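PDB 4ON1: putative metalloprotease II from Bacteroides fragilis, which probably acts as an extracellular zinc-dependent endopeptidase related to fragilysin, cutting peptide bonds at a site built around a bound zinc ion. Local coordinates for residues 26-31 / 108-113; 136-141 / 154-159. All coordinates share one frame; numbering follows the deposited sequence.

Contact 1 (26-31 / 108-113)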
ATOM      1  N   MET A  26     -20.500   7.709   9.069  1.00 16.45           N
ATOM      2  CA  MET A  26     -19.741   6.765   9.883  1.00 24.60           C
ATOM      3  C   MET A  26     -18.480   7.407  10.459  1.00 22.66           C
ATOM      4  O   MET A  26     -17.849   8.254   9.820  1.00 27.73           O
ATOM      5  CB  MET A  26     -19.361   5.532   9.065  1.00 22.98           C
ATOM      6  CG  MET A  26     -18.275   5.791   8.051  1.00 20.47           C
ATOM      7  SD  MET A  26     -17.779   4.311   7.166  1.00 26.35           S
ATOM      8  CE  MET A  26     -16.550   5.035   6.080  1.00 24.60           C
ATOM      9  N   ASP A  27     -18.128   7.021  11.679  1.00 19.72           N
ATOM     10  CA  ASP A  27     -16.803   7.332  12.196  1.00 22.74           C
ATOM     11  C   ASP A  27     -16.092   6.017  12.530  1.00 19.23           C
ATOM     12  O   ASP A  27     -16.592   4.947  12.170  1.00 18.23           O
ATOM     13  CB  ASP A  27     -16.875   8.272  13.402  1.00 19.22           C
ATOM     14  CG  ASP A  27     -17.692   7.711  14.545  1.00 33.89           C
ATOM     15  OD1 ASP A  27     -18.006   6.502  14.542  1.00 30.71           O
ATOM     16  OD2 ASP A  27     -18.016   8.493  15.466  1.00 54.87           O
ATOM     17  N   TYR A  28     -14.944   6.095  13.198  1.00 22.52           N
ATOM     18  CA  TYR A  28     -14.131   4.905  13.448  1.00 21.79           C
ATOM     19  C   TYR A  28     -14.919   3.777  14.113  1.00 23.90           C
ATOM     20  O   TYR A  28     -14.839   2.629  13.683  1.00 15.55           O
ATOM     21  CB  TYR A  28     -12.901   5.235  14.313  1.00 14.93           C
ATOM     22  CG  TYR A  28     -12.095   3.994  14.651  1.00 16.45           C
ATOM     23  CD1 TYR A  28     -11.189   3.462  13.740  1.00 15.20           C
ATOM     24  CD2 TYR A  28     -12.262   3.339  15.867  1.00 17.89           C
ATOM     25  CE1 TYR A  28     -10.463   2.315  14.033  1.00 17.74           C
ATOM     26  CE2 TYR A  28     -11.535   2.189  16.173  1.00 17.68           C
ATOM     27  CZ  TYR A  28     -10.639   1.686  15.251  1.00 17.01           C
ATOM     28  OH  TYR A  28      -9.921   0.552  15.555  1.00 19.49           O
ATOM     29  N   GLU A  29     -15.670   4.082  15.165  1.00 15.33           N
ATOM     30  CA  GLU A  29     -16.364   3.010  15.869  1.00 23.06           C
ATOM     31  C   GLU A  29     -17.407   2.307  14.998  1.00 22.85           C
ATOM     32  O   GLU A  29     -17.635   1.111  15.160  1.00 24.54           O
ATOM     33  CB  GLU A  29     -17.009   3.533  17.153  1.00 25.52           C
ATOM     34  CG  GLU A  29     -15.987   3.908  18.223  1.00 56.26           C
ATOM     35  CD  GLU A  29     -15.121   2.720  18.661  1.00 80.34           C
ATOM     36  OE1 GLU A  29     -13.926   2.930  18.975  1.00 72.73           O
ATOM     37  OE2 GLU A  29     -15.636   1.579  18.708  1.00 91.45           O
ATOM     38  N   ASP A  30     -18.033   3.035  14.076  1.00 17.52           N
ATOM     39  CA  ASP A  30     -18.971   2.399  13.146  1.00 18.42           C
ATOM     40  C   ASP A  30     -18.278   1.396  12.227  1.00 18.35           C
ATOM     41  O   ASP A  30     -18.678   0.233  12.141  1.00 16.80           O
ATOM     42  CB  ASP A  30     -19.672   3.442  12.287  1.00 15.09           C
ATOM     43  CG  ASP A  30     -20.581   4.348  13.092  1.00 35.69           C
ATOM     44  OD1 ASP A  30     -21.254   3.857  14.024  1.00 27.90           O
ATOM     45  OD2 ASP A  30     -20.617   5.554  12.783  1.00 35.70           O
ATOM     46  N   LEU A  31     -17.248   1.859  11.530  1.00 13.89           N
ATOM     47  CA  LEU A  31     -16.556   1.016  10.560  1.00 19.52           C
ATOM     48  C   LEU A  31     -15.814  -0.115  11.264  1.00 22.43           C
ATOM     49  O   LEU A  31     -15.902  -1.270  10.840  1.00 17.25           O
ATOM     50  CB  LEU A  31     -15.591   1.846   9.715  1.00 14.06           C
ATOM     51  CG  LEU A  31     -14.808   1.055   8.664  1.00 19.80           C
ATOM     52  CD1 LEU A  31     -15.733   0.128   7.878  1.00 11.59           C
ATOM     53  CD2 LEU A  31     -14.072   2.002   7.731  1.00 16.50           C
ATOM     54  N   VAL A 108     -11.235   6.790   8.358  1.00 12.20           N
ATOM     55  CA  VAL A 108     -11.665   7.138   9.708  1.00 16.94           C
ATOM     56  C   VAL A 108     -10.567   6.838  10.723  1.00 20.46           C
ATOM     57  O   VAL A 108     -10.060   5.726  10.783  1.00 18.14           O
ATOM     58  CB  VAL A 108     -12.964   6.378  10.113  1.00 20.85           C
ATOM     59  CG1 VAL A 108     -14.151   6.919   9.367  1.00 29.60           C
ATOM     60  CG2 VAL A 108     -12.840   4.877   9.842  1.00 16.88           C
ATOM     61  N   TYR A 109     -10.215   7.840  11.526  1.00 13.04           N
ATOM     62  CA  TYR A 109      -9.256   7.673  12.616  1.00 19.59           C
ATOM     63  C   TYR A 109      -9.961   7.664  13.963  1.00 18.04           C
ATOM     64  O   TYR A 109     -10.925   8.393  14.161  1.00 19.85           O
ATOM     65  CB  TYR A 109      -8.211   8.788  12.588  1.00 12.38           C
ATOM     66  CG  TYR A 109      -7.052   8.505  11.662  1.00 17.31           C
ATOM     67  CD1 TYR A 109      -7.217   8.516  10.282  1.00  9.66           C
ATOM     68  CD2 TYR A 109      -5.790   8.237  12.172  1.00 16.23           C
ATOM     69  CE1 TYR A 109      -6.152   8.254   9.436  1.00 17.01           C
ATOM     70  CE2 TYR A 109      -4.724   7.988  11.340  1.00 11.95           C
ATOM     71  CZ  TYR A 109      -4.911   7.994   9.974  1.00 14.54           C
ATOM     72  OH  TYR A 109      -3.846   7.742   9.151  1.00 16.57           O
ATOM     73  N   LYS A 110      -9.490   6.833  14.888  1.00 18.24           N
ATOM     74  CA  LYS A 110     -10.146   6.740  16.187  1.00 15.77           C
ATOM     75  C   LYS A 110      -9.983   8.026  16.987  1.00 18.90           C
ATOM     76  O   LYS A 110     -10.937   8.521  17.598  1.00 17.05           O
ATOM     77  CB  LYS A 110      -9.616   5.557  16.992  1.00 16.69           C
ATOM     78  CG  LYS A 110     -10.290   5.438  18.350  1.00 24.70           C
ATOM     79  CD  LYS A 110      -9.888   4.175  19.096  1.00 39.79           C
ATOM     80  CE  LYS A 110      -8.389   4.095  19.273  1.00 46.90           C
ATOM     81  NZ  LYS A 110      -7.992   2.894  20.065  1.00 55.46           N
ATOM     82  N   ASP A 111      -8.775   8.567  16.973  1.00 17.56           N
ATOM     83  CA  ASP A 111      -8.472   9.771  17.738  1.00 20.35           C
ATOM     84  C   ASP A 111      -8.911  11.018  16.969  1.00 24.71           C
ATOM     85  O   ASP A 111      -8.480  11.238  15.837  1.00 22.70           O
ATOM     86  CB  ASP A 111      -6.977   9.830  18.054  1.00 19.66           C
ATOM     87  CG  ASP A 111      -6.596  11.074  18.831  1.00 34.91           C
ATOM     88  OD1 ASP A 111      -6.616  11.024  20.080  1.00 55.36           O
ATOM     89  OD2 ASP A 111      -6.287  12.103  18.192  1.00 51.34           O
ATOM     90  N   LYS A 112      -9.781  11.820  17.580  1.00 15.49           N
ATOM     91  CA  LYS A 112     -10.328  12.998  16.908  1.00 22.64           C
ATOM     92  C   LYS A 112      -9.256  14.002  16.486  1.00 23.77           C
ATOM     93  O   LYS A 112      -9.327  14.559  15.389  1.00 25.36           O
ATOM     94  CB  LYS A 112     -11.348  13.709  17.804  1.00 39.88           C
ATOM     95  CG  LYS A 112     -11.775  15.064  17.246  1.00 61.98           C
ATOM     96  CD  LYS A 112     -12.898  15.736  18.023  1.00 79.01           C
ATOM     97  CE  LYS A 112     -13.392  16.977  17.276  1.00 75.58           C
ATOM     98  NZ  LYS A 112     -14.688  17.499  17.793  1.00 75.57           N
ATOM     99  N   GLU A 113      -8.261  14.228  17.344  1.00 24.78           N
ATOM    100  CA  GLU A 113      -7.179  15.148  16.997  1.00 23.54           C
ATOM    101  C   GLU A 113      -6.426  14.633  15.780  1.00 20.96           C
ATOM    102  O   GLU A 113      -6.152  15.394  14.850  1.00 26.43           O
ATOM    103  CB  GLU A 113      -6.200  15.357  18.157  1.00 26.09           C
ATOM    104  CG  GLU A 113      -6.811  15.899  19.435  1.00 66.25           C
ATOM    105  CD  GLU A 113      -5.755  16.206  20.483  1.00 83.90           C
ATOM    106  OE1 GLU A 113      -4.660  16.680  20.100  1.00 90.88           O
ATOM    107  OE2 GLU A 113      -6.019  15.982  21.684  1.00 81.26           O
TER
HETATM  108  O   HOH W   1     -13.600   8.924  13.000  1.00 25.41           O

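Contact 2 (136-141 / 154-159)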
ATOM      1  N   LYS A 136     -15.338  17.433  -6.341  1.00 63.11           N
ATOM      2  CA  LYS A 136     -14.889  17.163  -4.977  1.00 61.04           C
ATOM      3  C   LYS A 136     -13.831  16.059  -4.858  1.00 52.28           C
ATOM      4  O   LYS A 136     -14.180  14.895  -4.645  1.00 46.13           O
ATOM      5  CB  LYS A 136     -16.090  16.791  -4.100  1.00 65.98           C
ATOM      6  CG  LYS A 136     -17.109  17.905  -3.874  1.00 72.50           C
ATOM      7  CD  LYS A 136     -18.196  17.435  -2.907  1.00 69.73           C
ATOM      8  CE  LYS A 136     -19.004  18.587  -2.332  1.00 76.30           C
ATOM      9  NZ  LYS A 136     -19.799  19.298  -3.371  1.00 82.04           N
ATOM     10  N   ILE A 137     -12.552  16.403  -4.989  1.00 41.71           N
ATOM     11  CA  ILE A 137     -11.500  15.419  -4.716  1.00 39.10           C
ATOM     12  C   ILE A 137     -11.522  15.004  -3.241  1.00 39.86           C
ATOM     13  O   ILE A 137     -11.447  13.815  -2.911  1.00 31.46           O
ATOM     14  CB  ILE A 137     -10.092  15.944  -5.049  1.00 43.58           C
ATOM     15  CG1 ILE A 137      -9.960  16.269  -6.535  1.00 58.29           C
ATOM     16  CG2 ILE A 137      -9.035  14.914  -4.662  1.00 38.11           C
ATOM     17  CD1 ILE A 137      -8.528  16.581  -6.954  1.00 61.76           C
ATOM     18  N   VAL A 138     -11.618  15.990  -2.355  1.00 36.36           N
ATOM     19  CA  VAL A 138     -11.641  15.721  -0.923  1.00 37.43           C
ATOM     20  C   VAL A 138     -12.949  16.174  -0.279  1.00 37.51           C
ATOM     21  O   VAL A 138     -13.329  17.338  -0.383  1.00 34.13           O
ATOM     22  CB  VAL A 138     -10.476  16.420  -0.199  1.00 39.98           C
ATOM     23  CG1 VAL A 138     -10.602  16.221   1.308  1.00 35.49           C
ATOM     24  CG2 VAL A 138      -9.135  15.909  -0.712  1.00 38.74           C
ATOM     25  N   VAL A 139     -13.641  15.245   0.371  1.00 26.80           N
ATOM     26  CA  VAL A 139     -14.841  15.582   1.135  1.00 24.68           C
ATOM     27  C   VAL A 139     -14.644  15.236   2.609  1.00 29.92           C
ATOM     28  O   VAL A 139     -14.224  14.129   2.933  1.00 25.83           O
ATOM     29  CB  VAL A 139     -16.089  14.852   0.602  1.00 30.22           C
ATOM     30  CG1 VAL A 139     -17.285  15.108   1.510  1.00 32.47           C
ATOM     31  CG2 VAL A 139     -16.393  15.301  -0.819  1.00 32.40           C
ATOM     32  N   CYS A 140     -14.903  16.195   3.494  1.00 27.06           N
ATOM     33  CA  CYS A 140     -14.824  15.946   4.930  1.00 37.92           C
ATOM     34  C   CYS A 140     -16.221  15.920   5.521  1.00 41.47           C
ATOM     35  O   CYS A 140     -16.944  16.906   5.444  1.00 43.01           O
ATOM     36  CB  CYS A 140     -13.978  17.013   5.636  1.00 33.38           C
ATOM     37  SG  CYS A 140     -12.289  17.179   5.009  1.00 53.62           S
ATOM     38  N   ASN A 141     -16.608  14.783   6.089  1.00 37.91           N
ATOM     39  CA  ASN A 141     -17.918  14.656   6.721  1.00 38.55           C
ATOM     40  C   ASN A 141     -17.843  14.935   8.217  1.00 43.55           C
ATOM     41  O   ASN A 141     -17.081  14.299   8.945  1.00 38.39           O
ATOM     42  CB  ASN A 141     -18.509  13.269   6.463  1.00 41.76           C
ATOM     43  CG  ASN A 141     -18.917  13.072   5.011  1.00 47.64           C
ATOM     44  OD1 ASN A 141     -19.865  13.700   4.534  1.00 55.75           O
ATOM     45  ND2 ASN A 141     -18.209  12.196   4.305  1.00 39.07           N
ATOM     46  N   LYS A 154     -15.976  13.350  11.125  1.00 30.22           N
ATOM     47  CA  LYS A 154     -16.333  11.939  11.268  1.00 29.67           C
ATOM     48  C   LYS A 154     -15.451  11.044  10.392  1.00 30.80           C
ATOM     49  O   LYS A 154     -14.889  10.043  10.846  1.00 22.78           O
ATOM     50  CB  LYS A 154     -17.807  11.739  10.883  1.00 33.16           C
ATOM     51  CG  LYS A 154     -18.787  12.670  11.604  1.00 40.03           C
ATOM     52  CD  LYS A 154     -19.439  11.996  12.789  1.00 44.96           C
ATOM     53  CE  LYS A 154     -20.853  11.571  12.453  1.00 55.26           C
ATOM     54  NZ  LYS A 154     -21.400  10.622  13.463  1.00 64.06           N
ATOM     55  N   ASN A 155     -15.369  11.411   9.120  1.00 17.33           N
ATOM     56  CA  ASN A 155     -14.588  10.683   8.132  1.00 19.09           C
ATOM     57  C   ASN A 155     -14.096  11.583   7.012  1.00 21.83           C
ATOM     58  O   ASN A 155     -14.551  12.718   6.862  1.00 23.69           O
ATOM     59  CB  ASN A 155     -15.419   9.552   7.541  1.00 18.45           C
ATOM     60  CG  ASN A 155     -16.638  10.061   6.808  1.00 36.07           C
ATOM     61  OD1 ASN A 155     -16.541  10.536   5.671  1.00 34.75           O
ATOM     62  ND2 ASN A 155     -17.800   9.964   7.452  1.00 30.19           N
ATOM     63  N   ILE A 156     -13.191  11.040   6.210  1.00 15.68           N
ATOM     64  CA  ILE A 156     -12.664  11.713   5.037  1.00 21.35           C
ATOM     65  C   ILE A 156     -12.918  10.823   3.828  1.00 25.77           C
ATOM     66  O   ILE A 156     -12.672   9.623   3.879  1.00 19.35           O
ATOM     67  CB  ILE A 156     -11.151  11.983   5.150  1.00 26.46           C
ATOM     68  CG1 ILE A 156     -10.846  12.853   6.362  1.00 36.66           C
ATOM     69  CG2 ILE A 156     -10.652  12.673   3.915  1.00 40.92           C
ATOM     70  CD1 ILE A 156     -11.629  14.119   6.382  1.00 47.30           C
ATOM     71  N   ARG A 157     -13.418  11.418   2.751  1.00 19.46           N
ATOM     72  CA  ARG A 157     -13.677  10.708   1.502  1.00 17.02           C
ATOM     73  C   ARG A 157     -12.790  11.288   0.403  1.00 22.18           C
ATOM     74  O   ARG A 157     -12.934  12.449   0.034  1.00 16.74           O
ATOM     75  CB  ARG A 157     -15.156  10.833   1.130  1.00 17.78           C
ATOM     76  CG  ARG A 157     -15.581  10.124  -0.141  1.00 15.74           C
ATOM     77  CD  ARG A 157     -16.947  10.636  -0.550  1.00 22.00           C
ATOM     78  NE  ARG A 157     -17.590   9.800  -1.555  1.00 28.14           N
ATOM     79  CZ  ARG A 157     -17.393   9.919  -2.862  1.00 28.93           C
ATOM     80  NH1 ARG A 157     -16.547  10.829  -3.329  1.00 19.62           N
ATOM     81  NH2 ARG A 157     -18.041   9.119  -3.701  1.00 25.23           N
ATOM     82  N   ILE A 158     -11.871  10.477  -0.104  1.00 15.58           N
ATOM     83  CA  ILE A 158     -10.911  10.927  -1.106  1.00 17.20           C
ATOM     84  C   ILE A 158     -11.156  10.231  -2.438  1.00 21.68           C
ATOM     85  O   ILE A 158     -11.218   9.004  -2.495  1.00 20.53           O
ATOM     86  CB  ILE A 158      -9.462  10.645  -0.680  1.00 20.72           C
ATOM     87  CG1 ILE A 158      -9.200  11.169   0.729  1.00 22.13           C
ATOM     88  CG2 ILE A 158      -8.492  11.276  -1.673  1.00 26.12           C
ATOM     89  CD1 ILE A 158      -9.197  12.681   0.789  1.00 38.66           C
ATOM     90  N   ASP A 159     -11.279  11.004  -3.512  1.00 20.02           N
ATOM     91  CA  ASP A 159     -11.371  10.409  -4.836  1.00 24.69           C
ATOM     92  C   ASP A 159      -9.963  10.164  -5.375  1.00 22.93           C
ATOM     93  O   ASP A 159      -9.305  11.088  -5.849  1.00 24.21           O
ATOM     94  CB  ASP A 159     -12.169  11.311  -5.780  1.00 27.88           C
ATOM     95  CG  ASP A 159     -12.623  10.590  -7.036  1.00 33.87           C
ATOM     96  OD1 ASP A 159     -13.754  10.862  -7.493  1.00 32.54           O
ATOM     97  OD2 ASP A 159     -11.855   9.761  -7.571  1.00 29.85           O
TER

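Contact 1 (26-31 / 108-113)
The N-terminal end of helix 28-35 packs against the end of strand 102-109, where Tyr28 and Val108 bring their backbones to 5.0 Å between CA atoms. Tyr28 packs on Lys110: with CG anti to its backbone N (chi1 176°), its ring is laid under the lysine chain. Lys110 CB stands 3.8 Å from the centroid of the Tyr28 ring and 19° off the ring normal, a CH-pi contact over the face, and the aliphatic chain runs on past the CD2 and CE2 rim. The phenol oxygen is held by the carbonyl of Ser89. Val108 lies against the start of the helix, CG2 meeting Leu31 CD2 at 3.8 Å and CG1 lying 3.8 Å from Asp27 C. Ala93 of strand 92-99 touches Tyr28, Leu31 and Val108 alike. A water bridges the two segments, accepting from Tyr28 N at 3.1 Å and donating to Tyr109 O at 3.0 Å, so it joins the first turn of the helix to the strand end. That turn is capped by Asp27 N donating to Asp30 OD2 (3.1 Å), while Asp30 N returns a weak bond to Asp27 OD1: the reciprocal pattern of a capping box at a helix N-terminus, here seated on a beta-sheet.

Contact 2 (136-141 / 154-159)
Backbone hydrogen bonds define the antiparallel hairpin of strands 138-142 and 153-159; the axes of segments 138-141 and 154-159 approach to 4.8 Å, with N-to-C directions 167° apart. Val139 and Arg157 form a hydrogen-bonded pair, Val139 N to Arg157 O at 2.9 Å and Arg157 N to Val139 O at 2.8 Å, both nearly straight. Asp159 N extends the ladder to Ile137 O. At the other end Asn141 N donates to Asn155 O at 3.0 Å, while Asn141 O receives Lys154 N at 2.6 Å and, weakly, Asn155 N, so two residues face one: a classic beta bulge. A side-chain bond reinforces it, Asn141 ND2 donating to Asn155 OD1 at 2.7 Å with the acceptor close to the Asn141 amide plane although the amides are turned 50° apart. Apolar contacts occupy the face of Val138, Cys140, Ile156 and Ile158. Ile158 CD1 reaches Val138 CG2 at 3.6 Å, the chains side by side, and Ile156 CD1 comes 3.4 Å from Cys140 SG. Helix 112-126 packs on this face through Met115, Ala119, Tyr122 and Tyr126. Arg157 projects from the other face to a salt bridge with Glu49, and strand 102-109 bonds to the far edge of strand 153-159.

In the fold
Contacts 1 and 2 have centres 14 Å apart and meet directly. Asn155 is the joint: its ND2 lies 2.9 Å from Met26 O, probably a hydrogen bond, and its CB packs 3.4 Å from Val108 CG1. One asparagine side chain thus serves both the hairpin of contact 2 and the segment leading into the helix of contact 1. Strands 102-109 and 153-159 are sheet neighbours, and helix 112-126, which starts within segment 108-113, leads on to strand 138-142, so the two contacts come in series along the chain. All four segments belong to the part of the chain that resembles the N-terminal domain of fragilysin, away from the zinc ligands Asp176, His334, His338 and His344.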